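PDB 4GNX: putative uncharacterized protein, which probably serves as an OB-fold subunit of replication protein A, the heterotrimeric complex that binds single-stranded DNA. Local coordinates for residues I115-N118 with E119-F122; M121-R124 with L125-V128. All coordinates share one frame; numbering follows the deposited sequence.

Overall arrangement
Both contacts lie on the long C-terminal helix 117-135, which follows the OB-fold strands. Contact 1 (115-118 with 119-122) is the start of that helix, and contact 2 (121-124 with 125-128) lies further along it. They share Met121 and Phe122, and their centres are 9 Å apart. The bound nucleic acid is about 15 Å from the nearest atom of contact 1 and about 14 Å from that of contact 2, so neither touches it. Instead, residues of both meet two neighbouring subunits, consistent with the three-helix bundle that joins the subunits of replication protein A. Arg92 relates the two contacts, salt-bridged to Glu119 and more weakly paired with Glu126.

Contact 1 of 2, residues I115-N118 with E119-F122; sequences IDYN and EVMF
Ile115 and Glu119 meet where the chain enters helix 117-135, in an N-cap arrangement centred on Asp116. Ile115 N donates to Glu119 OE1 in a nearly straight (170°) but weak bond of 3.3 Å. The other carboxylate oxygen of Glu119, OE2, is salt-bridged to Arg92 and Arg112, which tie the helix start to the β-strands.

Asp116 supplies the cap. With CG held between its backbone N and carbonyl carbon (chi1 60°), the carboxylate turns toward the first turn of the helix, where OD2 accepts from Glu119 N at 3.2 Å. The donor comes from above the carboxylate plane, and the same N-H is shared with Asp116 O. The two carboxylates stay apart, Asp116 OD2 lying 5.1 Å from Glu119 OE1, and the two arginines probably offset the charge of Glu119.

Tyr117 packs on its own helix and also meets a neighbouring subunit, whose Glu62 hydrogen-bonds its OH. Over one ring face sits Val120 CB, 4.2 Å above the plane and displaced toward the rim. Met121 approaches obliquely, bent at chi2 and chi3, in a Met-aromatic contact whose SD lies 5.0 Å from the Tyr117 ring centroid. Its methyl reaches the hydroxyl end, with Met121 CE 3.6 Å from Tyr117 CZ.

Asn118 ND2 donates to Asp90 O and OD1 accepts from Asp92 N, both of the subunit that meets Tyr117; a weak bond also runs from ND2 to Asp116 OD1. The Asn118 carbonyl continues the helix: Asn118 O accepts from Phe122 N at 2.8 Å and 167°.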
# COMPACT_ATOMS: atom_id res chain seq x y z
N ILE B 115 0.85 -6.81 17.97
CA ILE B 115 2.22 -7.25 17.68
C ILE B 115 3.27 -6.23 18.17
O ILE B 115 4.11 -6.54 19.05
CB ILE B 115 2.43 -7.59 16.16
CG1 ILE B 115 1.30 -8.49 15.62
CG2 ILE B 115 3.79 -8.24 15.93
CD1 ILE B 115 1.52 -9.05 14.21
N ASP B 116 3.19 -5.04 17.58
CA ASP B 116 3.98 -3.88 17.95
C ASP B 116 3.06 -2.66 17.84
O ASP B 116 1.95 -2.75 17.30
CB ASP B 116 5.20 -3.76 17.03
CG ASP B 116 4.83 -3.59 15.55
OD1 ASP B 116 5.74 -3.41 14.70
OD2 ASP B 116 3.63 -3.63 15.23
N TYR B 117 3.51 -1.53 18.35
CA TYR B 117 2.72 -0.30 18.33
C TYR B 117 2.45 0.20 16.92
O TYR B 117 1.40 0.79 16.67
CB TYR B 117 3.40 0.80 19.14
CG TYR B 117 2.52 1.97 19.32
CD1 TYR B 117 1.46 1.93 20.22
CD2 TYR B 117 2.71 3.12 18.57
CE1 TYR B 117 0.61 3.00 20.38
CE2 TYR B 117 1.87 4.20 18.71
CZ TYR B 117 0.82 4.14 19.63
OH TYR B 117 -0.05 5.21 19.81
N ASN B 118 3.38 -0.02 16.00
CA ASN B 118 3.17 0.37 14.63
C ASN B 118 1.88 -0.19 14.04
O ASN B 118 1.30 0.42 13.15
CB ASN B 118 4.33 -0.06 13.75
CG ASN B 118 5.60 0.67 14.07
OD1 ASN B 118 5.67 1.89 13.94
ND2 ASN B 118 6.63 -0.07 14.46
N GLU B 119 1.43 -1.35 14.52
CA GLU B 119 0.17 -1.87 14.03
C GLU B 119 -1.00 -0.94 14.36
O GLU B 119 -1.89 -0.72 13.52
CB GLU B 119 -0.10 -3.25 14.58
CG GLU B 119 -1.35 -3.88 13.96
CD GLU B 119 -1.60 -5.31 14.39
OE1 GLU B 119 -0.99 -5.80 15.38
OE2 GLU B 119 -2.43 -5.97 13.74
N VAL B 120 -1.00 -0.42 15.59
CA VAL B 120 -2.00 0.56 16.01
C VAL B 120 -2.04 1.74 15.03
O VAL B 120 -3.11 2.20 14.60
CB VAL B 120 -1.69 1.11 17.39
CG1 VAL B 120 -2.84 1.98 17.87
CG2 VAL B 120 -1.41 -0.01 18.39
N MET B 121 -0.86 2.20 14.64
CA MET B 121 -0.77 3.29 13.69
C MET B 121 -1.26 2.85 12.33
O MET B 121 -2.05 3.54 11.72
CB MET B 121 0.66 3.83 13.65
CG MET B 121 1.13 4.33 15.00
SD MET B 121 0.19 5.79 15.51
CE MET B 121 -1.03 5.19 16.67
N PHE B 122 -0.79 1.70 11.87
CA PHE B 122 -1.20 1.15 10.58
C PHE B 122 -2.70 1.05 10.50
O PHE B 122 -3.31 1.36 9.48
CB PHE B 122 -0.61 -0.24 10.41
CG PHE B 122 -1.22 -1.03 9.30
CD1 PHE B 122 -0.69 -0.96 8.00
CD2 PHE B 122 -2.28 -1.88 9.53
CE1 PHE B 122 -1.23 -1.70 6.97
CE2 PHE B 122 -2.82 -2.62 8.50
CZ PHE B 122 -2.30 -2.52 7.22

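Contact 2 of 2, residues M121-R124 with L125-V128; sequences MFHR and LEAV
One turn of the C-terminal helix, within what is probably the subunit-joining bundle, brings Phe122 against Glu126 and carries the backbone bonding onward. A chi1 of 166° at Phe122 carries its ring forward along the helix flank, where the extended Glu126 side chain runs. The carboxylate meets one end of the ring: Glu126 CD lies 3.5 Å from Phe122 CE2, and Glu126 OE2 lies 3.3 Å from the same carbon. Ring and carboxylate planes are 55° apart, and the oxygen approaches obliquely. Phe429 of a neighbouring subunit also meets the Phe122 ring.

Glu126 OE2 additionally lies at the edge of the His123 imidazole, near its plane, with Glu126 OE2 4.2 Å from His123 ND1, near but not in contact. NE2 of His123 bonds instead to Val12 O, and a long, weak ion pair links Glu126 to Arg92.

Along the backbone, Leu125 N reaches Met121 O weakly, at 3.5 Å, and Glu126 N divides itself between Phe122 O and His123 O, both bonds weak. Ala127 N donates to His123 O at 3.1 Å, and Val128 N to Arg124 O at 3.0 Å and 161°. Val128 CG2 rests beside that same Arg124 oxygen, while the extended Arg124 side chain carries NH1 to Ser103 OG of the other neighbouring subunit, and NH2 makes a weak bond to Asp61 O of its own chain.

The chemistry is thus divided: the main chain sustains the helix, whereas the Glu126 carboxylate lies against an aromatic ring and close to a histidine. Its charge may be partly offset by the weakly paired Arg92; any share from His123 would depend on a protonation state that the structure does not reveal.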
# COMPACT_ATOMS: atom_id res chain seq x y z
N MET B 121 -0.86 2.20 14.64
CA MET B 121 -0.77 3.29 13.69
C MET B 121 -1.26 2.85 12.33
O MET B 121 -2.05 3.54 11.72
CB MET B 121 0.66 3.83 13.65
CG MET B 121 1.13 4.33 15.00
SD MET B 121 0.19 5.79 15.51
CE MET B 121 -1.03 5.19 16.67
N PHE B 122 -0.79 1.70 11.87
CA PHE B 122 -1.20 1.15 10.58
C PHE B 122 -2.70 1.05 10.50
O PHE B 122 -3.31 1.36 9.48
CB PHE B 122 -0.61 -0.24 10.41
CG PHE B 122 -1.22 -1.03 9.30
CD1 PHE B 122 -0.69 -0.96 8.00
CD2 PHE B 122 -2.28 -1.88 9.53
CE1 PHE B 122 -1.23 -1.70 6.97
CE2 PHE B 122 -2.82 -2.62 8.50
CZ PHE B 122 -2.30 -2.52 7.22
N HIS B 123 -3.30 0.62 11.60
CA HIS B 123 -4.75 0.49 11.61
C HIS B 123 -5.57 1.76 11.39
O HIS B 123 -6.63 1.71 10.74
CB HIS B 123 -5.24 -0.22 12.84
CG HIS B 123 -6.71 -0.26 12.89
ND1 HIS B 123 -7.43 -0.87 11.91
CD2 HIS B 123 -7.62 0.35 13.73
CE1 HIS B 123 -8.75 -0.72 12.16
NE2 HIS B 123 -8.87 0.02 13.28
N ARG B 124 -5.14 2.90 11.96
CA ARG B 124 -5.88 4.13 11.75
C ARG B 124 -5.88 4.48 10.27
O ARG B 124 -6.91 4.91 9.71
CB ARG B 124 -5.27 5.27 12.54
CG ARG B 124 -5.58 5.21 14.02
CD ARG B 124 -5.35 6.55 14.67
NE ARG B 124 -6.12 6.63 15.90
CZ ARG B 124 -6.48 7.75 16.52
NH1 ARG B 124 -6.14 8.93 16.01
NH2 ARG B 124 -7.18 7.69 17.64
N LEU B 125 -4.73 4.27 9.64
CA LEU B 125 -4.57 4.60 8.23
C LEU B 125 -5.40 3.69 7.36
O LEU B 125 -5.88 4.08 6.30
CB LEU B 125 -3.10 4.54 7.83
CG LEU B 125 -2.18 5.54 8.55
CD1 LEU B 125 -0.73 5.37 8.14
CD2 LEU B 125 -2.62 6.98 8.32
N GLU B 126 -5.58 2.46 7.82
CA GLU B 126 -6.28 1.50 7.00
C GLU B 126 -7.74 1.89 6.98
O GLU B 126 -8.39 1.81 5.93
CB GLU B 126 -6.07 0.10 7.57
CG GLU B 126 -6.07 -0.98 6.49
CD GLU B 126 -5.98 -2.40 7.04
OE1 GLU B 126 -5.84 -3.31 6.17
OE2 GLU B 126 -6.07 -2.59 8.30
N ALA B 127 -8.25 2.36 8.12
CA ALA B 127 -9.62 2.87 8.23
C ALA B 127 -9.83 4.10 7.39
O ALA B 127 -10.85 4.23 6.72
CB ALA B 127 -9.96 3.19 9.67
N VAL B 128 -8.86 5.01 7.41
CA VAL B 128 -8.94 6.19 6.55
C VAL B 128 -8.99 5.70 5.10
O VAL B 128 -9.95 5.99 4.34
CB VAL B 128 -7.78 7.19 6.80
CG1 VAL B 128 -7.81 8.34 5.82
CG2 VAL B 128 -7.87 7.73 8.22